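Local coordinates for protein Exo-1,3/1,4-beta-glucanase (Pseudoalteromonas sp., PDB 3RRX) that hydrolyses beta-1,3- and beta-1,4-glucans as an exo-acting glycosidase, probably with beta-glucosidase activity, at residues Ala160-Val165 with Thr213-Val218; Val258-Asn263 with Gly289-Asp294; Val399-Asn404 with Phe547-Leu552; Val482-Ile487 with Val526-Ser531. The protein carries 1 engineered substitution. All coordinates share one frame; numbering follows the deposited sequence.

Contact 1: residues Ala160-Val165 with Thr213-Val218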
loop_
_atom_site.group_PDB
_atom_site.type_symbol
_atom_site.label_atom_id
_atom_site.label_comp_id
_atom_site.label_asym_id
_atom_site.label_seq_id
_atom_site.Cartn_x
_atom_site.Cartn_y
_atom_site.Cartn_z
ATOM N N ALA A 160 1.578 -7.157 1.243
ATOM C CA ALA A 160 2.362 -6.005 1.672
ATOM C C ALA A 160 3.730 -6.585 2.009
ATOM O O ALA A 160 3.806 -7.727 2.452
ATOM C CB ALA A 160 1.737 -5.357 2.906
ATOM N N PRO A 161 4.814 -5.820 1.808
ATOM C CA PRO A 161 4.875 -4.412 1.381
ATOM C C PRO A 161 4.767 -4.203 -0.132
ATOM O O PRO A 161 4.847 -5.158 -0.903
ATOM C CB PRO A 161 6.280 -3.997 1.825
ATOM C CG PRO A 161 7.091 -5.259 1.629
ATOM C CD PRO A 161 6.158 -6.373 2.074
ATOM N N THR A 162 4.593 -2.946 -0.537
ATOM C CA THR A 162 4.714 -2.542 -1.932
ATOM C C THR A 162 6.079 -1.901 -2.081
ATOM O O THR A 162 6.397 -0.939 -1.376
ATOM C CB THR A 162 3.668 -1.489 -2.336
ATOM O OG1 THR A 162 2.358 -2.052 -2.272
ATOM C CG2 THR A 162 3.924 -1.013 -3.754
ATOM N N VAL A 163 6.888 -2.440 -2.989
ATOM C CA VAL A 163 8.289 -2.054 -3.071
ATOM C C VAL A 163 8.644 -1.334 -4.376
ATOM O O VAL A 163 9.803 -1.297 -4.783
ATOM C CB VAL A 163 9.209 -3.266 -2.816
ATOM C CG1 VAL A 163 8.825 -3.917 -1.482
ATOM C CG2 VAL A 163 9.098 -4.294 -3.948
ATOM N N ALA A 164 7.645 -0.740 -5.018
ATOM C CA ALA A 164 7.916 0.061 -6.211
ATOM C C ALA A 164 8.881 1.190 -5.864
ATOM O O ALA A 164 8.835 1.726 -4.748
ATOM C CB ALA A 164 6.610 0.628 -6.785
ATOM N N VAL A 165 9.753 1.526 -6.820
ATOM C CA VAL A 165 10.685 2.647 -6.718
ATOM C C VAL A 165 10.304 3.594 -7.850
ATOM O O VAL A 165 10.608 3.347 -9.015
ATOM C CB VAL A 165 12.159 2.185 -6.887
ATOM C CG1 VAL A 165 13.135 3.366 -6.762
ATOM C CG2 VAL A 165 12.487 1.094 -5.873
ATOM N N THR A 213 2.964 -11.071 1.016
ATOM C CA THR A 213 3.329 -10.973 -0.404
ATOM C C THR A 213 3.961 -9.626 -0.692
ATOM O O THR A 213 3.353 -8.584 -0.436
ATOM C CB THR A 213 2.107 -11.084 -1.341
ATOM O OG1 THR A 213 1.556 -12.398 -1.271
ATOM C CG2 THR A 213 2.523 -10.800 -2.799
ATOM N N ALA A 214 5.171 -9.633 -1.248
ATOM C CA ALA A 214 5.798 -8.386 -1.678
ATOM C C ALA A 214 5.429 -8.090 -3.139
ATOM O O ALA A 214 5.607 -8.944 -4.012
ATOM C CB ALA A 214 7.318 -8.447 -1.494
ATOM N N LYS A 215 4.907 -6.884 -3.381
ATOM C CA LYS A 215 4.404 -6.444 -4.690
ATOM C C LYS A 215 5.241 -5.264 -5.169
ATOM O O LYS A 215 5.726 -4.503 -4.333
ATOM C CB LYS A 215 2.966 -5.904 -4.540
ATOM C CG LYS A 215 1.977 -6.757 -3.739
ATOM C CD LYS A 215 0.681 -5.959 -3.508
ATOM C CE LYS A 215 0.877 -4.882 -2.450
ATOM N NZ LYS A 215 -0.321 -3.994 -2.254
ATOM N N HIS A 216 5.430 -5.072 -6.479
ATOM C CA HIS A 216 5.132 -6.028 -7.542
ATOM C C HIS A 216 6.441 -6.266 -8.289
ATOM O O HIS A 216 7.223 -5.336 -8.489
ATOM C CB HIS A 216 4.149 -5.435 -8.554
ATOM C CG HIS A 216 2.802 -5.107 -7.993
ATOM N ND1 HIS A 216 2.534 -3.926 -7.336
ATOM C CD2 HIS A 216 1.634 -5.796 -8.020
ATOM C CE1 HIS A 216 1.265 -3.909 -6.964
ATOM N NE2 HIS A 216 0.696 -5.030 -7.374
ATOM N N PHE A 217 6.679 -7.494 -8.730
ATOM C CA PHE A 217 7.904 -7.806 -9.460
ATOM C C PHE A 217 7.610 -7.739 -10.952
ATOM O O PHE A 217 6.891 -8.602 -11.455
ATOM C CB PHE A 217 8.374 -9.224 -9.076
ATOM C CG PHE A 217 9.787 -9.516 -9.477
ATOM C CD1 PHE A 217 10.838 -9.176 -8.647
ATOM C CD2 PHE A 217 10.068 -10.118 -10.697
ATOM C CE1 PHE A 217 12.151 -9.422 -9.027
ATOM C CE2 PHE A 217 11.375 -10.373 -11.080
ATOM C CZ PHE A 217 12.420 -10.028 -10.247
ATOM N N VAL A 218 8.147 -6.754 -11.686
ATOM C CA VAL A 218 9.123 -5.769 -11.215
ATOM C C VAL A 218 9.128 -4.597 -12.210
ATOM O O VAL A 218 8.752 -4.770 -13.375
ATOM C CB VAL A 218 10.560 -6.369 -11.182
ATOM C CG1 VAL A 218 10.991 -6.821 -12.582
ATOM C CG2 VAL A 218 11.571 -5.356 -10.642
HETATM O O HOH W 1 0.866 -3.248 0.121
HETATM O O HOH W 2 0.606 -2.074 -4.320
#

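Contact 2: residues Val258-Asn263 with Gly289-Asp294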
loop_
_atom_site.group_PDB
_atom_site.type_symbol
_atom_site.label_atom_id
_atom_site.label_comp_id
_atom_site.label_asym_id
_atom_site.label_seq_id
_atom_site.Cartn_x
_atom_site.Cartn_y
_atom_site.Cartn_z
ATOM N N VAL A 258 5.618 -13.453 -3.799
ATOM C CA VAL A 258 5.928 -12.284 -4.617
ATOM C C VAL A 258 4.813 -12.126 -5.651
ATOM O O VAL A 258 4.431 -13.096 -6.295
ATOM C CB VAL A 258 7.292 -12.480 -5.328
ATOM C CG1 VAL A 258 7.507 -11.456 -6.454
ATOM C CG2 VAL A 258 8.421 -12.415 -4.309
ATOM N N MET A 259 4.278 -10.919 -5.806
ATOM C CA MET A 259 3.271 -10.690 -6.848
ATOM C C MET A 259 3.898 -10.120 -8.127
ATOM O O MET A 259 4.639 -9.132 -8.080
ATOM C CB MET A 259 2.140 -9.774 -6.336
ATOM C CG MET A 259 0.985 -9.594 -7.335
ATOM S SD MET A 259 -0.373 -8.520 -6.767
ATOM C CE MET A 259 -1.125 -9.537 -5.485
ATOM N N ALA A 260 3.597 -10.737 -9.269
ATOM C CA ALA A 260 4.104 -10.227 -10.549
ATOM C C ALA A 260 3.392 -8.931 -10.935
ATOM O O ALA A 260 2.282 -8.660 -10.470
ATOM C CB ALA A 260 3.949 -11.269 -11.649
ATOM N N SER A 261 4.018 -8.147 -11.807
ATOM C CA SER A 261 3.539 -6.794 -12.109
ATOM C C SER A 261 2.777 -6.686 -13.438
ATOM O O SER A 261 3.023 -7.451 -14.376
ATOM C CB SER A 261 4.720 -5.817 -12.123
ATOM O OG SER A 261 5.687 -6.210 -13.103
ATOM N N PHE A 262 1.867 -5.715 -13.512
ATOM C CA PHE A 262 1.070 -5.459 -14.714
ATOM C C PHE A 262 1.880 -4.884 -15.880
ATOM O O PHE A 262 1.498 -5.056 -17.042
ATOM C CB PHE A 262 -0.030 -4.427 -14.417
ATOM C CG PHE A 262 -1.239 -4.973 -13.701
ATOM C CD1 PHE A 262 -2.027 -5.960 -14.279
ATOM C CD2 PHE A 262 -1.629 -4.437 -12.481
ATOM C CE1 PHE A 262 -3.163 -6.433 -13.628
ATOM C CE2 PHE A 262 -2.765 -4.902 -11.822
ATOM C CZ PHE A 262 -3.530 -5.902 -12.398
ATOM N N ASN A 263 2.955 -4.159 -15.579
ATOM C CA ASN A 263 3.714 -3.463 -16.622
ATOM C C ASN A 263 4.439 -4.413 -17.581
ATOM O O ASN A 263 4.513 -5.623 -17.355
ATOM C CB ASN A 263 4.738 -2.508 -16.008
ATOM C CG ASN A 263 5.775 -3.240 -15.164
ATOM O OD1 ASN A 263 5.475 -3.689 -14.060
ATOM N ND2 ASN A 263 6.993 -3.370 -15.684
ATOM N N GLY A 289 9.827 -19.011 -2.317
ATOM C CA GLY A 289 8.396 -18.972 -2.061
ATOM C C GLY A 289 7.592 -19.064 -3.345
ATOM O O GLY A 289 8.098 -19.553 -4.362
ATOM N N PHE A 290 6.351 -18.581 -3.314
ATOM C CA PHE A 290 5.468 -18.728 -4.475
ATOM C C PHE A 290 5.130 -17.395 -5.122
ATOM O O PHE A 290 4.988 -16.378 -4.441
ATOM C CB PHE A 290 4.189 -19.520 -4.130
ATOM C CG PHE A 290 3.201 -18.780 -3.239
ATOM C CD1 PHE A 290 2.120 -18.101 -3.787
ATOM C CD2 PHE A 290 3.328 -18.811 -1.858
ATOM C CE1 PHE A 290 1.190 -17.444 -2.971
ATOM C CE2 PHE A 290 2.409 -18.155 -1.037
ATOM C CZ PHE A 290 1.337 -17.473 -1.596
ATOM N N VAL A 291 5.011 -17.413 -6.447
ATOM C CA VAL A 291 4.616 -16.228 -7.199
ATOM C C VAL A 291 3.096 -16.229 -7.411
ATOM O O VAL A 291 2.538 -17.229 -7.857
ATOM C CB VAL A 291 5.329 -16.182 -8.577
ATOM C CG1 VAL A 291 4.819 -14.998 -9.401
ATOM C CG2 VAL A 291 6.837 -16.096 -8.389
ATOM N N VAL A 292 2.436 -15.121 -7.077
ATOM C CA VAL A 292 1.012 -14.956 -7.366
ATOM C C VAL A 292 0.862 -13.888 -8.452
ATOM O O VAL A 292 1.616 -12.913 -8.474
ATOM C CB VAL A 292 0.199 -14.573 -6.090
ATOM C CG1 VAL A 292 0.730 -13.267 -5.475
ATOM C CG2 VAL A 292 -1.302 -14.466 -6.403
ATOM N N SER A 293 -0.077 -14.073 -9.377
ATOM C CA SER A 293 -0.308 -13.041 -10.386
ATOM C C SER A 293 -1.201 -11.940 -9.825
ATOM O O SER A 293 -1.802 -12.107 -8.766
ATOM C CB SER A 293 -0.932 -13.632 -11.654
ATOM O OG SER A 293 -2.185 -14.234 -11.378
ATOM N N ASP A 294 -1.273 -10.811 -10.531
ATOM C CA ASP A 294 -2.182 -9.730 -10.150
ATOM C C ASP A 294 -3.550 -9.940 -10.822
ATOM O O ASP A 294 -3.723 -10.853 -11.636
ATOM C CB ASP A 294 -1.567 -8.357 -10.506
ATOM C CG ASP A 294 -2.020 -7.231 -9.555
ATOM O OD1 ASP A 294 -3.112 -7.332 -8.966
ATOM O OD2 ASP A 294 -1.280 -6.233 -9.400
#

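Contact 3: residues Val399-Asn404 with Phe547-Leu552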
loop_
_atom_site.group_PDB
_atom_site.type_symbol
_atom_site.label_atom_id
_atom_site.label_comp_id
_atom_site.label_asym_id
_atom_site.label_seq_id
_atom_site.Cartn_x
_atom_site.Cartn_y
_atom_site.Cartn_z
ATOM N N VAL A 399 6.243 16.931 6.023
ATOM C CA VAL A 399 7.437 17.652 5.612
ATOM C C VAL A 399 7.128 19.146 5.516
ATOM O O VAL A 399 6.235 19.571 4.771
ATOM C CB VAL A 399 8.014 17.126 4.278
ATOM C CG1 VAL A 399 9.229 17.948 3.865
ATOM C CG2 VAL A 399 8.401 15.643 4.400
ATOM N N LEU A 400 7.862 19.937 6.292
ATOM C CA LEU A 400 7.703 21.389 6.274
ATOM C C LEU A 400 8.531 21.983 5.126
ATOM O O LEU A 400 9.759 21.986 5.180
ATOM C CB LEU A 400 8.130 21.972 7.631
ATOM C CG LEU A 400 8.023 23.485 7.854
ATOM C CD1 LEU A 400 6.570 23.933 7.743
ATOM C CD2 LEU A 400 8.584 23.852 9.222
ATOM N N LEU A 401 7.858 22.468 4.084
ATOM C CA LEU A 401 8.537 23.021 2.913
ATOM C C LEU A 401 8.850 24.508 3.089
ATOM O O LEU A 401 9.873 24.994 2.607
ATOM C CB LEU A 401 7.694 22.824 1.644
ATOM C CG LEU A 401 7.378 21.373 1.237
ATOM C CD1 LEU A 401 6.560 21.354 -0.049
ATOM C CD2 LEU A 401 8.643 20.528 1.069
ATOM N N LYS A 402 7.961 25.213 3.781
ATOM C CA LYS A 402 8.067 26.663 3.952
ATOM C C LYS A 402 7.478 27.038 5.307
ATOM O O LYS A 402 6.422 26.527 5.695
ATOM C CB LYS A 402 7.316 27.386 2.824
ATOM C CG LYS A 402 7.259 28.907 2.952
ATOM C CD LYS A 402 6.588 29.542 1.735
ATOM C CE LYS A 402 6.528 31.076 1.860
ATOM N NZ LYS A 402 5.905 31.670 0.641
ATOM N N ASN A 403 8.178 27.908 6.030
ATOM C CA ASN A 403 7.710 28.419 7.319
ATOM C C ASN A 403 8.232 29.842 7.517
ATOM O O ASN A 403 9.052 30.093 8.396
ATOM C CB ASN A 403 8.191 27.523 8.461
ATOM C CG ASN A 403 7.535 27.864 9.792
ATOM O OD1 ASN A 403 6.471 28.481 9.833
ATOM N ND2 ASN A 403 8.162 27.448 10.887
ATOM N N ASN A 404 7.759 30.769 6.692
ATOM C CA ASN A 404 8.293 32.132 6.710
ATOM C C ASN A 404 7.981 32.850 8.012
ATOM O O ASN A 404 6.868 32.738 8.531
ATOM C CB ASN A 404 7.795 32.936 5.508
ATOM C CG ASN A 404 8.588 32.642 4.251
ATOM O OD1 ASN A 404 9.254 31.609 4.155
ATOM N ND2 ASN A 404 8.531 33.552 3.283
ATOM N N PHE A 547 3.876 26.142 4.472
ATOM C CA PHE A 547 3.340 25.125 3.580
ATOM C C PHE A 547 3.863 23.769 4.028
ATOM O O PHE A 547 5.082 23.567 4.127
ATOM C CB PHE A 547 3.772 25.432 2.147
ATOM C CG PHE A 547 3.093 24.589 1.083
ATOM C CD1 PHE A 547 2.099 25.137 0.277
ATOM C CD2 PHE A 547 3.484 23.272 0.857
ATOM C CE1 PHE A 547 1.499 24.378 -0.722
ATOM C CE2 PHE A 547 2.885 22.504 -0.141
ATOM C CZ PHE A 547 1.889 23.061 -0.933
ATOM N N VAL A 548 2.938 22.851 4.310
ATOM C CA VAL A 548 3.278 21.515 4.795
ATOM C C VAL A 548 2.833 20.436 3.812
ATOM O O VAL A 548 1.664 20.385 3.431
ATOM C CB VAL A 548 2.604 21.228 6.168
ATOM C CG1 VAL A 548 2.919 19.807 6.640
ATOM C CG2 VAL A 548 3.046 22.259 7.208
ATOM N N ALA A 549 3.766 19.580 3.396
ATOM C CA ALA A 549 3.405 18.404 2.621
ATOM C C ALA A 549 2.991 17.321 3.608
ATOM O O ALA A 549 3.830 16.788 4.336
ATOM C CB ALA A 549 4.577 17.932 1.764
ATOM N N ALA A 550 1.698 17.014 3.640
ATOM C CA ALA A 550 1.166 16.036 4.590
ATOM C C ALA A 550 0.879 14.683 3.933
ATOM O O ALA A 550 0.501 13.724 4.612
ATOM C CB ALA A 550 -0.112 16.592 5.284
ATOM N N TRP A 551 1.030 14.617 2.614
ATOM C CA TRP A 551 0.850 13.359 1.878
ATOM C C TRP A 551 -0.581 12.844 2.065
ATOM O O TRP A 551 -1.525 13.625 1.954
ATOM C CB TRP A 551 1.918 12.328 2.290
ATOM C CG TRP A 551 3.310 12.958 2.355
ATOM C CD1 TRP A 551 4.062 13.166 3.478
ATOM C CD2 TRP A 551 4.077 13.482 1.255
ATOM N NE1 TRP A 551 5.264 13.756 3.138
ATOM C CE2 TRP A 551 5.290 13.970 1.784
ATOM C CE3 TRP A 551 3.854 13.581 -0.125
ATOM C CZ2 TRP A 551 6.274 14.567 0.982
ATOM C CZ3 TRP A 551 4.842 14.166 -0.929
ATOM C CH2 TRP A 551 6.039 14.642 -0.370
ATOM N N LEU A 552 -0.749 11.551 2.323
ATOM C CA LEU A 552 -2.075 10.984 2.568
ATOM C C LEU A 552 -2.063 10.307 3.931
ATOM O O LEU A 552 -1.905 9.091 4.022
ATOM C CB LEU A 552 -2.445 9.968 1.473
ATOM C CG LEU A 552 -2.494 10.570 0.066
ATOM C CD1 LEU A 552 -2.561 9.493 -1.019
ATOM C CD2 LEU A 552 -3.649 11.585 -0.073
#

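Contact 4: residues Val482-Ile487 with Val526-Ser531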
loop_
_atom_site.group_PDB
_atom_site.type_symbol
_atom_site.label_atom_id
_atom_site.label_comp_id
_atom_site.label_asym_id
_atom_site.label_seq_id
_atom_site.Cartn_x
_atom_site.Cartn_y
_atom_site.Cartn_z
ATOM N N VAL A 482 -4.922 33.503 12.303
ATOM C CA VAL A 482 -4.266 32.707 11.263
ATOM C C VAL A 482 -5.293 31.782 10.620
ATOM O O VAL A 482 -6.278 31.397 11.261
ATOM C CB VAL A 482 -3.095 31.872 11.842
ATOM C CG1 VAL A 482 -3.587 30.911 12.917
ATOM C CG2 VAL A 482 -2.340 31.109 10.728
ATOM N N ALA A 483 -5.085 31.454 9.348
ATOM C CA ALA A 483 -5.937 30.488 8.668
ATOM C C ALA A 483 -5.113 29.250 8.326
ATOM O O ALA A 483 -4.046 29.358 7.720
ATOM C CB ALA A 483 -6.537 31.088 7.406
ATOM N N ILE A 484 -5.586 28.081 8.747
ATOM C CA ILE A 484 -4.975 26.830 8.309
ATOM C C ILE A 484 -5.831 26.326 7.173
ATOM O O ILE A 484 -7.020 26.048 7.355
ATOM C CB ILE A 484 -4.930 25.789 9.432
ATOM C CG1 ILE A 484 -4.052 26.294 10.580
ATOM C CG2 ILE A 484 -4.415 24.431 8.908
ATOM C CD1 ILE A 484 -4.067 25.393 11.809
ATOM N N VAL A 485 -5.238 26.229 5.993
ATOM C CA VAL A 485 -5.998 25.890 4.802
ATOM C C VAL A 485 -5.599 24.501 4.318
ATOM O O VAL A 485 -4.445 24.269 3.947
ATOM C CB VAL A 485 -5.783 26.935 3.703
ATOM C CG1 VAL A 485 -6.608 26.599 2.475
ATOM C CG2 VAL A 485 -6.137 28.348 4.232
ATOM N N VAL A 486 -6.550 23.570 4.352
ATOM C CA VAL A 486 -6.263 22.174 4.002
ATOM C C VAL A 486 -6.787 21.869 2.600
ATOM O O VAL A 486 -8.000 21.862 2.362
ATOM C CB VAL A 486 -6.896 21.176 4.991
ATOM C CG1 VAL A 486 -6.339 19.767 4.731
ATOM C CG2 VAL A 486 -6.637 21.592 6.449
ATOM N N ILE A 487 -5.863 21.630 1.676
ATOM C CA ILE A 487 -6.202 21.491 0.268
ATOM C C ILE A 487 -5.425 20.308 -0.275
ATOM O O ILE A 487 -4.499 19.837 0.375
ATOM C CB ILE A 487 -5.780 22.761 -0.521
ATOM C CG1 ILE A 487 -4.270 22.975 -0.409
ATOM C CG2 ILE A 487 -6.531 23.971 -0.004
ATOM C CD1 ILE A 487 -3.688 24.036 -1.367
ATOM N N VAL A 526 -1.403 29.246 6.679
ATOM C CA VAL A 526 -0.642 28.008 6.777
ATOM C C VAL A 526 -1.323 26.947 5.922
ATOM O O VAL A 526 -2.463 26.552 6.197
ATOM C CB VAL A 526 -0.575 27.483 8.227
ATOM C CG1 VAL A 526 0.009 26.066 8.254
ATOM C CG2 VAL A 526 0.249 28.420 9.102
ATOM N N THR A 527 -0.639 26.483 4.883
ATOM C CA THR A 527 -1.258 25.537 3.965
ATOM C C THR A 527 -0.857 24.103 4.286
ATOM O O THR A 527 0.332 23.792 4.401
ATOM C CB THR A 527 -0.914 25.873 2.502
ATOM O OG1 THR A 527 -1.497 27.139 2.167
ATOM C CG2 THR A 527 -1.451 24.786 1.554
ATOM N N VAL A 528 -1.854 23.244 4.464
ATOM C CA VAL A 528 -1.615 21.811 4.634
ATOM C C VAL A 528 -2.033 21.107 3.346
ATOM O O VAL A 528 -3.211 21.106 2.985
ATOM C CB VAL A 528 -2.406 21.221 5.825
ATOM C CG1 VAL A 528 -2.154 19.700 5.938
ATOM C CG2 VAL A 528 -2.024 21.921 7.123
ATOM N N PHE A 529 -1.062 20.509 2.664
ATOM C CA PHE A 529 -1.257 19.986 1.321
ATOM C C PHE A 529 -1.361 18.453 1.349
ATOM O O PHE A 529 -0.405 17.761 1.718
ATOM C CB PHE A 529 -0.068 20.437 0.456
ATOM C CG PHE A 529 -0.202 20.125 -1.006
ATOM C CD1 PHE A 529 -1.209 20.710 -1.767
ATOM C CD2 PHE A 529 0.699 19.273 -1.629
ATOM C CE1 PHE A 529 -1.323 20.441 -3.117
ATOM C CE2 PHE A 529 0.598 19.001 -2.991
ATOM C CZ PHE A 529 -0.419 19.581 -3.736
ATOM N N LEU A 530 -2.526 17.937 0.967
ATOM C CA LEU A 530 -2.759 16.493 0.871
ATOM C C LEU A 530 -2.535 16.023 -0.557
ATOM O O LEU A 530 -3.170 16.525 -1.486
ATOM C CB LEU A 530 -4.197 16.167 1.290
ATOM C CG LEU A 530 -4.593 16.620 2.695
ATOM C CD1 LEU A 530 -6.101 16.405 2.944
ATOM C CD2 LEU A 530 -3.759 15.878 3.728
ATOM N N SER A 531 -1.631 15.063 -0.745
ATOM C CA SER A 531 -1.329 14.596 -2.085
ATOM C C SER A 531 -0.605 13.257 -2.048
ATOM O O SER A 531 -0.020 12.876 -1.032
ATOM C CB SER A 531 -0.449 15.614 -2.831
ATOM O OG SER A 531 0.875 15.589 -2.306
#

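Contact 1: residues Ala160-Val165 with Thr213-Val218
Strands 160-162 and 213-217 run parallel at 27°, with Thr162 paired to Lys215 at 4.8 Å between their CA atoms. Two good hydrogen bonds grip this pairing. Lys215 N reaches Pro161 O at 3.0 Å, and Val163 N reaches Lys215 O at 2.7 Å. The third, from Ala160 N to Thr213 O, is weak and bent (118°). Ala160 O, the carbonyl of the cis peptide leading into Pro161, lies 3.0 Å from Thr213 O; both are acceptors and no hydrogen bond joins them. Lys215 crosses Thr162 on one face of the sheet. Its chain is bent at chi3 (-74°), which brings CE to 3.2 Å from Thr162 OG1. Two waters bridge Lys215 NZ and Thr162 OG1, each accepting from NZ, and Asp110 makes a salt bridge to the same nitrogen. The peptide bond between Lys215 and His216 is also cis, and Lys215 CB covers the centre of one face of the imidazole. These are inner strands of the parallel sheet of the family 3 barrel domain. Helix 182-197 packs on Ala160, Pro161 and Val163, helix 274-284 packs on Phe217, and strand 257-260 flanks 213-217.

Contact 2: residues Val258-Asn263 with Gly289-Asp294
Val258 and Ala260 join strand 290-292 through three backbone hydrogen bonds. Val258 N donates to Phe290 O, Val292 N to Val258 O at 2.9 Å, and Ala260 N to Val292 O at 3.0 Å. The bonds are similar in straightness, and they pair Val258 with Val291 and Met259 with Val292 in parallel. Farther along, Ala260 O and Ser293 O are buried with no polar partner in the model.

Past the strand ends, Asp294 meets two side chains. Its carboxylate stacks on the Phe262 ring with the planes 22° apart, and OD2 lies 3.1 Å from Phe262 CE2. Asp294 CB sits over the same ring, 4.0 Å from its centroid, in a CH-pi contact. With CG anti to the backbone N (chi1 -175°) and an extended chi2, Met259 reaches along the sheet so that SD comes obliquely to 3.5 Å from Asp294 CG. Its CB also touches Val292 CG1 at 3.9 Å. Arg229 makes a cation-pi contact with Phe262. An alanine in place of Phe262 removes the ring, which would probably leave the Asp294 carboxylate without its stacking partner and Arg229 without its cation-pi mate. On the face away from Met259 and Val292, Val291 CG1 lies 4.4 Å from Ala260 CB.

His271 binds Asp294 N. Helix 274-284 packs against Val258, Ala260 and Val291. Strand 211-217 lies along the other side of 257-260, with His216 against Met259 and Asp294.

Contact 3: residues Val399-Asn404 with Phe547-Leu552
Leu401 has CG anti to the carbonyl carbon (chi1 -61°) and Phe547 has CG anti to the backbone N (chi1 -170°); from their places at the bulge the two side chains lie side by side, pointing the same way. Leu401 CD1 thus comes to 3.7 Å from Phe547 CD2, and it also nears Ala549 CB. At the other end, Val399 CG2 meets the edge of the Trp551 indole in its plane, 3.9 Å from NE1, while Ala549 CB sits over one face of that ring. Leu400 CD1 touches Val548 CG2 at 3.9 Å on the other side of the sheet. Val399 and Ala549 exchange two hydrogen bonds, with Val399 N to Ala549 O nearly straight (174°). Phe547 O takes two donors, Leu401 N at 3.0 Å and, weakly, Lys402 N at 3.3 Å. Phe547 N returns a bond to Lys402 O. Helix 127-133 of the barrel domain covers Val399 and Trp551, so this corner belongs to the interface between the two domains. Leu401 and Lys402 both face Phe547, a classic beta bulge. It lies where strand 399-403 adds antiparallel to an otherwise parallel sheet, the core of the alpha/beta sandwich domain of family 3.

Contact 4: residues Val482-Ile487 with Val526-Ser531
A beta-alpha-beta crossover joins Val482-Ile487 to Val526-Ser531, the chain passing through helix 510-520 between two parallel strands of the C-terminal domain. Five backbone hydrogen bonds link them. Val526 N to Ala483 O (2.8 Å, 173°) opens the series and Leu530 N to Ile487 O closes it. On one face, Ile484 CG2 meets Val528 CG2 at 3.9 Å, and Val486 CG1 meets Leu530 CD1 at 3.8 Å. Helix 453-463 covers this side. On the other face, Ile487 reaches over the neighbouring strand. Its CG1 sits between the backbone N and the carbonyl carbon (chi1 60°), and CD1 then touches Thr527 CG2 at 3.8 Å. CG1 also lies 4.0 Å from Phe529 CD1. An alanine in place of Ile487 lacks CG1 and CD1, and would probably open a gap beside the Thr527 methyl and the Phe529 ring. Thr527 OG1 hydrogen-bonds with Ser544 OG, while its CG2 is the branch that meets Ile487. Val485 and Thr527 pack on helix 510-520. Phe529 meets Phe504 edge-to-face. Across the segments, then, cohesion comes from backbone hydrogen bonds and apolar packing, with no charged side chain taking part.

The four contacts form two pairs in two domains. Contacts 1 and 2 come first along the chain and share the parallel sheet of the barrel domain, their centres 9 Å apart. Their strands lie in the order 157-162, 211-217, 257-260, 290-292, with 211-217 and 257-260 adjacent. Contacts 3 and 4 share the mixed sheet of the C-terminal domain, also with centres 9 Å apart. Contact 4 is nested within the loop that contact 3 closes, and strands 546-551 and 525-530 lie side by side. Contacts 1 and 3 have centres about 27 Å apart and do not touch. The pairs are separate sheet cores, and a calcium ion bound by Glu180, Leu593 and Asn594 joins their domains.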